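F-BAR domain only protein 1 (Danio rerio, PDB 5JP2) may act at an early step of clathrin-mediated endocytosis, and through its mu homology domain binds a peptide of the endocytic protein Eps15. Local coordinates at residues Tyr26-Gly34 and Ala276-Ser285; Tyr164-Thr174 and Lys210-Asn218. One frame throughout, in Å; residues are numbered along the deposited sequence.

Contact 1. Residues Tyr26-Gly34 and Ala276-Ser285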
ATOM      1  N   TYR B  26      -0.719   2.647   1.496  1.00 29.65           N
ATOM      2  CA  TYR B  26      -0.153   3.771   0.766  1.00 22.04           C
ATOM      3  C   TYR B  26       0.960   4.420   1.577  1.00 28.65           C
ATOM      4  O   TYR B  26       0.889   4.510   2.800  1.00 29.48           O
ATOM      5  CB  TYR B  26      -1.208   4.812   0.429  1.00 30.96           C
ATOM      6  CG  TYR B  26      -2.200   4.323  -0.566  1.00 33.05           C
ATOM      7  CD1 TYR B  26      -1.969   4.446  -1.920  1.00 38.21           C
ATOM      8  CD2 TYR B  26      -3.364   3.712  -0.154  1.00 38.67           C
ATOM      9  CE1 TYR B  26      -2.883   3.979  -2.831  1.00 51.68           C
ATOM     10  CE2 TYR B  26      -4.278   3.252  -1.048  1.00 31.86           C
ATOM     11  CZ  TYR B  26      -4.039   3.382  -2.384  1.00 42.55           C
ATOM     12  OH  TYR B  26      -4.974   2.919  -3.274  1.00 56.75           O
ATOM     13  N   ILE B  27       2.004   4.869   0.895  1.00 29.69           N
ATOM     14  CA  ILE B  27       3.149   5.434   1.582  1.00 20.57           C
ATOM     15  C   ILE B  27       3.446   6.824   1.041  1.00 30.53           C
ATOM     16  O   ILE B  27       3.557   7.027  -0.171  1.00 25.87           O
ATOM     17  CB  ILE B  27       4.384   4.514   1.501  1.00 24.93           C
ATOM     18  CG1 ILE B  27       5.535   5.130   2.296  1.00 26.19           C
ATOM     19  CG2 ILE B  27       4.763   4.198   0.070  1.00 32.86           C
ATOM     20  CD1 ILE B  27       6.663   4.209   2.583  1.00 29.93           C
ATOM     21  N   ASN B  28       3.548   7.780   1.952  1.00 31.24           N
ATOM     22  CA  ASN B  28       3.998   9.124   1.655  1.00 22.82           C
ATOM     23  C   ASN B  28       5.379   9.293   2.264  1.00 19.20           C
ATOM     24  O   ASN B  28       5.651   8.791   3.350  1.00 24.60           O
ATOM     25  CB  ASN B  28       3.043  10.169   2.221  1.00 30.84           C
ATOM     26  CG  ASN B  28       1.753  10.261   1.453  1.00 24.72           C
ATOM     27  OD1 ASN B  28       1.675   9.874   0.301  1.00 48.19           O
ATOM     28  ND2 ASN B  28       0.755  10.840   2.067  1.00 38.67           N
ATOM     29  N   ALA B  29       6.266   9.965   1.556  1.00 28.51           N
ATOM     30  CA  ALA B  29       7.607  10.129   2.087  1.00 26.04           C
ATOM     31  C   ALA B  29       8.180  11.448   1.598  1.00 25.10           C
ATOM     32  O   ALA B  29       7.765  11.973   0.567  1.00 25.84           O
ATOM     33  CB  ALA B  29       8.519   8.967   1.687  1.00 26.10           C
ATOM     34  N   TYR B  30       9.106  11.995   2.373  1.00 24.08           N
ATOM     35  CA  TYR B  30       9.820  13.201   1.981  1.00 24.93           C
ATOM     36  C   TYR B  30      11.269  13.101   2.409  1.00 28.35           C
ATOM     37  O   TYR B  30      11.558  12.946   3.592  1.00 32.46           O
ATOM     38  CB  TYR B  30       9.174  14.449   2.580  1.00 27.58           C
ATOM     39  CG  TYR B  30       9.810  15.717   2.086  1.00 33.99           C
ATOM     40  CD1 TYR B  30       9.948  15.954   0.735  1.00 36.91           C
ATOM     41  CD2 TYR B  30      10.234  16.693   2.963  1.00 53.46           C
ATOM     42  CE1 TYR B  30      10.516  17.098   0.266  1.00 40.49           C
ATOM     43  CE2 TYR B  30      10.803  17.860   2.502  1.00 62.39           C
ATOM     44  CZ  TYR B  30      10.939  18.057   1.147  1.00 63.01           C
ATOM     45  OH  TYR B  30      11.504  19.215   0.659  1.00 51.40           O
ATOM     46  N   PHE B  31      12.171  13.217   1.452  1.00 34.21           N
ATOM     47  CA  PHE B  31      13.593  13.278   1.714  1.00 31.14           C
ATOM     48  C   PHE B  31      14.029  14.716   1.509  1.00 33.50           C
ATOM     49  O   PHE B  31      13.911  15.249   0.403  1.00 34.20           O
ATOM     50  CB  PHE B  31      14.355  12.332   0.798  1.00 29.15           C
ATOM     51  CG  PHE B  31      14.088  10.881   1.066  1.00 25.63           C
ATOM     52  CD1 PHE B  31      12.995  10.240   0.508  1.00 25.56           C
ATOM     53  CD2 PHE B  31      14.950  10.144   1.844  1.00 28.01           C
ATOM     54  CE1 PHE B  31      12.768   8.902   0.741  1.00 19.03           C
ATOM     55  CE2 PHE B  31      14.718   8.810   2.080  1.00 29.15           C
ATOM     56  CZ  PHE B  31      13.626   8.191   1.529  1.00 22.95           C
ATOM     57  N   ARG B  32      14.489  15.351   2.582  1.00 41.19           N
ATOM     58  CA  ARG B  32      14.714  16.788   2.549  1.00 45.60           C
ATOM     59  C   ARG B  32      15.910  17.156   1.690  1.00 47.66           C
ATOM     60  O   ARG B  32      15.905  18.203   1.043  1.00 46.97           O
ATOM     61  CB  ARG B  32      14.902  17.326   3.965  1.00 58.60           C
ATOM     62  CG  ARG B  32      13.685  17.178   4.852  1.00 90.20           C
ATOM     63  CD  ARG B  32      13.754  18.122   6.051  1.00104.99           C
ATOM     64  NE  ARG B  32      14.064  19.486   5.631  1.00103.11           N
ATOM     65  CZ  ARG B  32      13.179  20.328   5.107  1.00101.55           C
ATOM     66  NH1 ARG B  32      13.559  21.544   4.743  1.00 82.33           N
ATOM     67  NH2 ARG B  32      11.916  19.958   4.942  1.00 92.73           N
ATOM     68  N   GLY B  33      16.941  16.332   1.675  1.00 51.90           N
ATOM     69  CA  GLY B  33      18.125  16.700   0.940  1.00 59.47           C
ATOM     70  C   GLY B  33      19.046  17.548   1.800  1.00 71.16           C
ATOM     71  O   GLY B  33      19.019  17.490   3.027  1.00 69.15           O
ATOM     72  N   GLY B  34      19.864  18.354   1.137  1.00 66.81           N
ATOM     73  CA  GLY B  34      20.778  19.134   1.931  1.00 76.39           C
ATOM     74  C   GLY B  34      21.819  18.248   2.596  1.00 87.51           C
ATOM     75  O   GLY B  34      22.156  17.161   2.126  1.00 80.05           O
ATOM     76  N   ALA B 276       1.233   1.063  -2.673  1.00 28.39           N
ATOM     77  CA  ALA B 276       1.487   2.045  -3.708  1.00 29.40           C
ATOM     78  C   ALA B 276       2.002   3.328  -3.072  1.00 30.63           C
ATOM     79  O   ALA B 276       1.759   3.606  -1.901  1.00 29.06           O
ATOM     80  CB  ALA B 276       0.233   2.333  -4.528  1.00 25.25           C
ATOM     81  N   THR B 277       2.701   4.117  -3.876  1.00 32.41           N
ATOM     82  CA  THR B 277       3.131   5.427  -3.433  1.00 27.15           C
ATOM     83  C   THR B 277       1.956   6.389  -3.436  1.00 33.68           C
ATOM     84  O   THR B 277       1.093   6.343  -4.307  1.00 40.22           O
ATOM     85  CB  THR B 277       4.221   5.997  -4.333  1.00 23.13           C
ATOM     86  OG1 THR B 277       3.815   5.920  -5.690  1.00 26.03           O
ATOM     87  CG2 THR B 277       5.488   5.285  -4.154  1.00 22.54           C
ATOM     88  N   GLY B 278       1.922   7.247  -2.440  1.00 29.79           N
ATOM     89  CA  GLY B 278       1.133   8.451  -2.502  1.00 23.49           C
ATOM     90  C   GLY B 278       2.035   9.554  -3.027  1.00 33.53           C
ATOM     91  O   GLY B 278       2.542   9.472  -4.147  1.00 55.16           O
ATOM     92  N   LYS B 279       2.140  10.638  -2.279  1.00 28.01           N
ATOM     93  CA  LYS B 279       3.175  11.633  -2.517  1.00 37.71           C
ATOM     94  C   LYS B 279       4.494  11.137  -1.940  1.00 27.17           C
ATOM     95  O   LYS B 279       4.639  11.022  -0.722  1.00 34.84           O
ATOM     96  CB  LYS B 279       2.750  12.962  -1.904  1.00 28.84           C
ATOM     97  CG  LYS B 279       3.596  14.141  -2.304  1.00 73.87           C
ATOM     98  CD  LYS B 279       3.011  15.446  -1.771  1.00 50.53           C
ATOM     99  CE  LYS B 279       3.094  15.509  -0.260  1.00 61.90           C
ATOM    100  NZ  LYS B 279       2.368  16.678   0.296  1.00 61.36           N
ATOM    101  N   TYR B 280       5.470  10.887  -2.800  1.00 32.74           N
ATOM    102  CA  TYR B 280       6.723  10.266  -2.387  1.00 23.72           C
ATOM    103  C   TYR B 280       7.845  11.065  -3.030  1.00 25.92           C
ATOM    104  O   TYR B 280       8.082  10.933  -4.229  1.00 31.56           O
ATOM    105  CB  TYR B 280       6.732   8.798  -2.825  1.00 29.01           C
ATOM    106  CG  TYR B 280       7.714   7.886  -2.155  1.00 21.09           C
ATOM    107  CD1 TYR B 280       9.041   7.881  -2.535  1.00 19.69           C
ATOM    108  CD2 TYR B 280       7.311   6.995  -1.174  1.00 25.05           C
ATOM    109  CE1 TYR B 280       9.938   7.054  -1.945  1.00 17.35           C
ATOM    110  CE2 TYR B 280       8.214   6.134  -0.578  1.00 18.92           C
ATOM    111  CZ  TYR B 280       9.522   6.166  -0.974  1.00 22.54           C
ATOM    112  OH  TYR B 280      10.443   5.342  -0.393  1.00 24.49           O
ATOM    113  N   MET B 281       8.575  11.848  -2.231  1.00 26.02           N
ATOM    114  CA  MET B 281       9.291  13.000  -2.772  1.00 23.91           C
ATOM    115  C   MET B 281      10.718  13.110  -2.258  1.00 26.14           C
ATOM    116  O   MET B 281      11.026  12.751  -1.126  1.00 27.56           O
ATOM    117  CB  MET B 281       8.613  14.329  -2.429  1.00 31.48           C
ATOM    118  CG  MET B 281       7.133  14.384  -2.562  1.00 26.16           C
ATOM    119  SD  MET B 281       6.515  14.341  -4.222  1.00 41.98           S
ATOM    120  CE  MET B 281       7.030  15.918  -4.861  1.00 33.78           C
ATOM    121  N   ALA B 282      11.578  13.649  -3.111  1.00 26.91           N
ATOM    122  CA  ALA B 282      12.942  14.011  -2.753  1.00 28.06           C
ATOM    123  C   ALA B 282      13.153  15.473  -3.093  1.00 28.86           C
ATOM    124  O   ALA B 282      12.951  15.874  -4.240  1.00 34.39           O
ATOM    125  CB  ALA B 282      13.968  13.157  -3.487  1.00 26.57           C
ATOM    126  N   GLY B 283      13.511  16.269  -2.098  1.00 30.22           N
ATOM    127  CA  GLY B 283      13.889  17.647  -2.310  1.00 49.78           C
ATOM    128  C   GLY B 283      15.393  17.821  -2.262  1.00 46.97           C
ATOM    129  O   GLY B 283      16.113  16.978  -1.746  1.00 42.17           O
ATOM    130  N   CYS B 284      15.870  18.934  -2.812  0.50 65.21           N
ATOM    131  CA  CYS B 284      17.297  19.222  -2.838  0.50 69.61           C
ATOM    132  C   CYS B 284      17.553  20.655  -2.401  0.50 74.95           C
ATOM    133  O   CYS B 284      16.715  21.538  -2.588  0.50 80.32           O
ATOM    134  CB  CYS B 284      17.895  18.987  -4.230  0.50 70.93           C
ATOM    135  SG  CYS B 284      16.869  19.532  -5.590  0.50 59.58           S
ATOM    136  N   SER B 285      18.721  20.870  -1.806  1.00 72.85           N
ATOM    137  CA  SER B 285      19.106  22.192  -1.329  1.00102.53           C
ATOM    138  C   SER B 285      19.966  22.906  -2.365  1.00103.30           C
ATOM    139  O   SER B 285      20.890  22.317  -2.928  1.00101.04           O
ATOM    140  CB  SER B 285      19.863  22.096  -0.009  1.00 97.57           C
ATOM    141  OG  SER B 285      21.170  21.604  -0.228  1.00 77.56           O
TER

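Contact 2. Residues Tyr164-Thr174 and Lys210-Asn218. With ZN (zinc ion), chain E.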
ATOM      1  N   TYR B 164      18.907   6.843  -6.373  1.00 32.80           N
ATOM      2  CA  TYR B 164      17.899   6.014  -5.735  1.00 29.29           C
ATOM      3  C   TYR B 164      18.485   4.671  -5.351  1.00 34.59           C
ATOM      4  O   TYR B 164      19.355   4.129  -6.032  1.00 47.10           O
ATOM      5  CB  TYR B 164      16.673   5.820  -6.629  1.00 40.59           C
ATOM      6  CG  TYR B 164      16.944   5.318  -8.029  1.00 31.89           C
ATOM      7  CD1 TYR B 164      16.996   3.963  -8.315  1.00 33.78           C
ATOM      8  CD2 TYR B 164      17.135   6.209  -9.066  1.00 30.16           C
ATOM      9  CE1 TYR B 164      17.228   3.523  -9.589  1.00 29.23           C
ATOM     10  CE2 TYR B 164      17.367   5.779 -10.339  1.00 26.19           C
ATOM     11  CZ  TYR B 164      17.415   4.442 -10.599  1.00 34.82           C
ATOM     12  OH  TYR B 164      17.651   4.032 -11.885  1.00 44.87           O
ATOM     13  N   HIS B 165      18.024   4.163  -4.227  1.00 67.28           N
ATOM     14  CA  HIS B 165      18.589   2.969  -3.637  1.00 38.10           C
ATOM     15  C   HIS B 165      17.447   2.139  -3.086  1.00 45.39           C
ATOM     16  O   HIS B 165      16.740   2.588  -2.182  1.00 30.60           O
ATOM     17  CB  HIS B 165      19.582   3.362  -2.543  1.00 47.72           C
ATOM     18  CG  HIS B 165      20.070   2.221  -1.727  1.00 33.50           C
ATOM     19  ND1 HIS B 165      20.536   1.053  -2.280  1.00 35.57           N
ATOM     20  CD2 HIS B 165      20.135   2.062  -0.390  1.00 41.14           C
ATOM     21  CE1 HIS B 165      20.871   0.221  -1.312  1.00 56.18           C
ATOM     22  NE2 HIS B 165      20.642   0.812  -0.155  1.00 43.87           N
ATOM     23  N   CYS B 166      17.306   0.918  -3.582  1.00 33.83           N
ATOM     24  CA  CYS B 166      16.287  -0.007  -3.110  1.00 45.80           C
ATOM     25  C   CYS B 166      17.009  -0.984  -2.209  1.00 34.78           C
ATOM     26  O   CYS B 166      17.832  -1.772  -2.672  1.00 38.48           O
ATOM     27  CB  CYS B 166      15.610  -0.711  -4.281  1.00 34.50           C
ATOM     28  SG  CYS B 166      14.400  -1.888  -3.829  1.00 43.41           S
ATOM     29  N   CYS B 167      16.658  -0.985  -0.940  1.00 41.13           N
ATOM     30  CA  CYS B 167      17.637  -1.534  -0.045  1.00 57.21           C
ATOM     31  C   CYS B 167      17.080  -2.741   0.674  1.00 46.28           C
ATOM     32  O   CYS B 167      15.900  -2.767   1.032  1.00 48.49           O
ATOM     33  CB  CYS B 167      18.059  -0.477   0.989  1.00 77.29           C
ATOM     34  SG  CYS B 167      19.471  -0.910   2.010  1.00 77.10           S
ATOM     35  N   PRO B 168      17.913  -3.747   0.917  1.00 63.79           N
ATOM     36  CA  PRO B 168      17.432  -4.935   1.635  1.00 60.96           C
ATOM     37  C   PRO B 168      17.077  -4.646   3.079  1.00 50.40           C
ATOM     38  O   PRO B 168      16.163  -5.272   3.621  1.00 53.91           O
ATOM     39  CB  PRO B 168      18.619  -5.902   1.534  1.00 79.45           C
ATOM     40  CG  PRO B 168      19.456  -5.376   0.387  1.00 63.50           C
ATOM     41  CD  PRO B 168      19.279  -3.899   0.402  1.00 51.56           C
ATOM     42  N   ALA B 169      17.758  -3.693   3.710  1.00 41.64           N
ATOM     43  CA  ALA B 169      17.427  -3.320   5.077  1.00 47.26           C
ATOM     44  C   ALA B 169      16.096  -2.586   5.146  1.00 45.77           C
ATOM     45  O   ALA B 169      15.452  -2.555   6.197  1.00 58.52           O
ATOM     46  CB  ALA B 169      18.539  -2.459   5.662  1.00 41.38           C
ATOM     47  N   THR B 170      15.724  -1.912   4.065  1.00 37.83           N
ATOM     48  CA  THR B 170      14.525  -1.095   4.038  1.00 33.07           C
ATOM     49  C   THR B 170      13.357  -1.807   3.379  1.00 35.56           C
ATOM     50  O   THR B 170      12.232  -1.740   3.871  1.00 45.90           O
ATOM     51  CB  THR B 170      14.813   0.208   3.315  1.00 47.22           C
ATOM     52  OG1 THR B 170      14.972  -0.048   1.920  1.00 63.49           O
ATOM     53  CG2 THR B 170      16.074   0.799   3.839  1.00 59.17           C
ATOM     54  N   ALA B 171      13.570  -2.346   2.314  1.00 38.73           N
ATOM     55  CA  ALA B 171      12.481  -2.769   1.462  1.00 32.70           C
ATOM     56  C   ALA B 171      11.943  -4.141   1.850  1.00 37.62           C
ATOM     57  O   ALA B 171      12.686  -5.008   2.322  1.00 35.61           O
ATOM     58  CB  ALA B 171      12.936  -2.796   0.013  1.00 34.15           C
ATOM     59  N   PRO B 172      10.649  -4.345   1.635  1.00 38.50           N
ATOM     60  CA  PRO B 172      10.075  -5.687   1.745  1.00 54.86           C
ATOM     61  C   PRO B 172      10.612  -6.586   0.647  1.00 46.32           C
ATOM     62  O   PRO B 172      11.228  -6.132  -0.318  1.00 47.71           O
ATOM     63  CB  PRO B 172       8.576  -5.440   1.582  1.00 51.22           C
ATOM     64  CG  PRO B 172       8.502  -4.262   0.711  1.00 50.44           C
ATOM     65  CD  PRO B 172       9.668  -3.384   1.111  1.00 37.93           C
ATOM     66  N   ALA B 173      10.352  -7.881   0.785  1.00 56.92           N
ATOM     67  CA  ALA B 173      10.852  -8.838  -0.190  1.00 57.59           C
ATOM     68  C   ALA B 173       9.829  -8.957  -1.303  1.00 48.27           C
ATOM     69  O   ALA B 173       8.910  -9.774  -1.227  1.00 67.47           O
ATOM     70  CB  ALA B 173      11.113 -10.189   0.459  1.00 44.80           C
ATOM     71  N   THR B 174      10.057  -8.200  -2.372  1.00 55.27           N
ATOM     72  CA  THR B 174       9.232  -8.160  -3.568  1.00 51.11           C
ATOM     73  C   THR B 174       9.788  -7.067  -4.460  1.00 35.91           C
ATOM     74  O   THR B 174      10.617  -6.270  -4.030  1.00 48.12           O
ATOM     75  CB  THR B 174       7.743  -7.919  -3.266  1.00 57.43           C
ATOM     76  OG1 THR B 174       7.001  -7.923  -4.494  1.00 57.84           O
ATOM     77  CG2 THR B 174       7.509  -6.600  -2.550  1.00 34.41           C
ATOM     78  N   LYS B 210      10.857   6.564 -16.944  1.00 32.53           N
ATOM     79  CA  LYS B 210      10.317   5.248 -16.640  1.00 33.23           C
ATOM     80  C   LYS B 210      11.483   4.341 -16.295  1.00 34.50           C
ATOM     81  O   LYS B 210      12.395   4.170 -17.103  1.00 38.89           O
ATOM     82  CB  LYS B 210       9.541   4.669 -17.821  1.00 42.66           C
ATOM     83  CG  LYS B 210       8.278   5.396 -18.191  1.00 51.22           C
ATOM     84  CD  LYS B 210       7.517   4.599 -19.228  1.00 59.97           C
ATOM     85  CE  LYS B 210       6.211   5.258 -19.602  1.00 67.84           C
ATOM     86  NZ  LYS B 210       5.492   4.467 -20.635  1.00113.65           N
ATOM     87  N   LEU B 211      11.429   3.727 -15.126  1.00 34.46           N
ATOM     88  CA  LEU B 211      12.519   2.917 -14.627  1.00 32.41           C
ATOM     89  C   LEU B 211      12.150   1.448 -14.712  1.00 32.25           C
ATOM     90  O   LEU B 211      10.977   1.084 -14.661  1.00 33.25           O
ATOM     91  CB  LEU B 211      12.842   3.269 -13.178  1.00 37.53           C
ATOM     92  CG  LEU B 211      13.302   4.689 -12.891  1.00 28.79           C
ATOM     93  CD1 LEU B 211      13.631   4.828 -11.446  1.00 37.78           C
ATOM     94  CD2 LEU B 211      14.514   4.987 -13.711  1.00 45.84           C
ATOM     95  N   ALA B 212      13.160   0.608 -14.866  1.00 36.61           N
ATOM     96  CA  ALA B 212      12.925  -0.818 -14.806  1.00 38.27           C
ATOM     97  C   ALA B 212      12.492  -1.192 -13.398  1.00 41.79           C
ATOM     98  O   ALA B 212      12.714  -0.449 -12.447  1.00 35.48           O
ATOM     99  CB  ALA B 212      14.183  -1.591 -15.189  1.00 32.08           C
ATOM    100  N   ASN B 213      11.846  -2.345 -13.272  1.00 34.25           N
ATOM    101  CA  ASN B 213      11.456  -2.811 -11.955  1.00 32.60           C
ATOM    102  C   ASN B 213      12.677  -2.883 -11.056  1.00 40.74           C
ATOM    103  O   ASN B 213      13.776  -3.206 -11.501  1.00 45.80           O
ATOM    104  CB  ASN B 213      10.801  -4.180 -12.046  1.00 22.92           C
ATOM    105  CG  ASN B 213       9.525  -4.159 -12.821  1.00 31.37           C
ATOM    106  OD1 ASN B 213       8.945  -3.111 -13.055  1.00 37.12           O
ATOM    107  ND2 ASN B 213       9.063  -5.332 -13.212  1.00 38.91           N
ATOM    108  N   LEU B 214      12.477  -2.596  -9.774  1.00 36.92           N
ATOM    109  CA  LEU B 214      13.567  -2.562  -8.817  1.00 27.99           C
ATOM    110  C   LEU B 214      13.401  -3.658  -7.797  1.00 31.59           C
ATOM    111  O   LEU B 214      12.290  -3.931  -7.341  1.00 41.89           O
ATOM    112  CB  LEU B 214      13.637  -1.241  -8.094  1.00 28.63           C
ATOM    113  CG  LEU B 214      13.670  -0.035  -8.999  1.00 34.04           C
ATOM    114  CD1 LEU B 214      13.424   1.148  -8.142  1.00 30.32           C
ATOM    115  CD2 LEU B 214      14.997   0.049  -9.693  1.00 45.28           C
ATOM    116  N   SER B 215      14.513  -4.261  -7.425  1.00 40.19           N
ATOM    117  CA  SER B 215      14.480  -5.335  -6.467  1.00 45.95           C
ATOM    118  C   SER B 215      15.584  -5.147  -5.442  1.00 48.18           C
ATOM    119  O   SER B 215      16.700  -4.750  -5.788  1.00 54.88           O
ATOM    120  CB  SER B 215      14.651  -6.679  -7.184  1.00 52.75           C
ATOM    121  OG  SER B 215      14.840  -7.716  -6.249  1.00 80.23           O
ATOM    122  N   PRO B 216      15.305  -5.421  -4.172  1.00 48.49           N
ATOM    123  CA  PRO B 216      16.367  -5.337  -3.166  1.00 55.94           C
ATOM    124  C   PRO B 216      17.406  -6.426  -3.313  1.00 66.61           C
ATOM    125  O   PRO B 216      18.504  -6.288  -2.770  1.00 74.64           O
ATOM    126  CB  PRO B 216      15.603  -5.459  -1.843  1.00 62.43           C
ATOM    127  CG  PRO B 216      14.333  -6.166  -2.201  1.00 51.56           C
ATOM    128  CD  PRO B 216      13.993  -5.735  -3.583  1.00 52.14           C
ATOM    129  N   THR B 217      17.093  -7.493  -4.049  1.00 87.06           N
ATOM    130  CA  THR B 217      17.929  -8.686  -4.067  1.00 92.25           C
ATOM    131  C   THR B 217      19.281  -8.441  -4.718  1.00102.69           C
ATOM    132  O   THR B 217      20.262  -9.092  -4.355  1.00124.38           O
ATOM    133  CB  THR B 217      17.201  -9.817  -4.789  1.00117.64           C
ATOM    134  OG1 THR B 217      16.979  -9.447  -6.157  1.00134.85           O
ATOM    135  CG2 THR B 217      15.864 -10.093  -4.117  1.00115.77           C
ATOM    136  N   ASN B 218      19.364  -7.537  -5.684  1.00104.33           N
ATOM    137  CA  ASN B 218      20.602  -7.379  -6.432  1.00117.03           C
ATOM    138  C   ASN B 218      21.006  -5.917  -6.500  1.00116.78           C
ATOM    139  O   ASN B 218      20.162  -5.044  -6.719  1.00117.29           O
ATOM    140  CB  ASN B 218      20.445  -7.965  -7.832  1.00143.07           C
ATOM    141  CG  ASN B 218      20.619  -9.465  -7.844  1.00158.47           C
ATOM    142  OD1 ASN B 218      21.341 -10.013  -7.014  1.00159.72           O
ATOM    143  ND2 ASN B 218      19.917 -10.143  -8.744  1.00152.72           N
TER
HETATM  144 ZN    ZN E1201      20.922   0.278   1.531  1.00 50.46          ZN

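Contact 1. Residues Tyr26-Gly34 and Ala276-Ser285
Ala29 sets its methyl over one face of the Tyr280 ring, a CH-pi contact in which CB of Ala29 stands 3.8 Å from the ring centroid. The phenol reaches across to its neighbour because CG of Tyr280 is turned anti to the backbone N (chi1 -162°); Ile27 meets the same ring nearby, its CG2 4.0 Å from CD2 of Tyr280. Further along, CE1 of Phe31 meets CE1 of Tyr280, while on the other face of the sheet Tyr30 presents its ring edge to Met281, CD1 to CB at 3.8 Å.

Behind these side chains run two parallel strands, 26-31 and 280-283, whose axes diverge by only 2°. A beta bulge at Gly278-Lys279 slips the register by one residue. Before it Ile27 N donates to Ala276 O at 3.1 Å; at it, Gly278 N donates to Ile27 O at 2.8 Å, Ala29 N picks up Lys279 O, and OD1 of Asn28 takes a weak bond from Lys279 N. Beyond the bulge amides and carbonyls alternate: Phe31 N donates to Met281 O, and Gly283 N returns a straight 2.7 Å bond to Phe31 O.

Outside the pair, Phe247 meets the Tyr280 ring edge-to-face and its backbone N bonds Thr277 OG1, while Tyr280 OH bonds Leu145 O. Leu147 packs on Phe31 and Ala282, and Ala276 touches an aromatic side chain of the bound peptide. The chemistry thus divides the labour: backbone bonds fix the alignment of the strands on both sides of the bulge, and a largely apolar face, whose Tyr280 and Thr277 hydroxyls both find partners, seats the sheet against strand 145-154.

Contact 2. Residues Tyr164-Thr174 and Lys210-Asn218
Pro216 wedges its pyrrolidine ring into the turn made by residues 166-174, and CB, CG and CD each meet part of it. CB of Pro216 lies 3.9 Å from Cys167 O and also faces the methyl of Ala171. One atom on, CG of Pro216 reaches Pro172 O at 3.6 Å. CD of Pro216, where the ring closes back on the backbone N, sits 3.4 Å from Thr174 O and borders SG of Cys166. That thiol is extended anti to its own backbone N (chi1 178°), which carries it to Pro216 N. The proline's carbonyl O in turn meets CG of Pro168.

Further back, within the strand itself, the packing becomes aliphatic on aromatic. CD1 of Leu211 rests over one face of the Tyr164 ring, 4.1 Å from its centroid, and CD2 of the same leucine approaches the phenol oxygen. The Leu214 side chain runs at about a right angle to that of Tyr164, its CD2 4.1 Å from CE1 of Tyr164.

The turn itself is tied by Cys167 O, which accepts Ala171 N at 2.7 Å and the hydroxyl of Thr170. On the side of the strand away from Leu214, His165 NE2 and Cys167 SG bind a zinc ion, and Ser223 OG holds His165 ND1. Within the mu homology domain, then, the loop that follows strand 157-166 packs against the loop leading into helix 219-222, with the zinc site where the strand ends.

In the fold
Read from the N terminus, the chain enters contact 1 at the end of strand 17-31 and does not complete it until strand 266-283, so the two terminal strands of the domain lie side by side and enclose some 240 residues. Contact 2 opens and shuts within that span: strand 157-166 runs out into the loop after it, and the chain returns at 210-218 after only 35 residues. The two closures are therefore nested and do not cross; they lie about 16 Å apart between centres and do not touch. Contact 1 joins strands within the large mixed sheet. Contact 2 ties the loop following strand 206-210 of that sheet to the antiparallel sheet that holds strands 145-154 and 157-166.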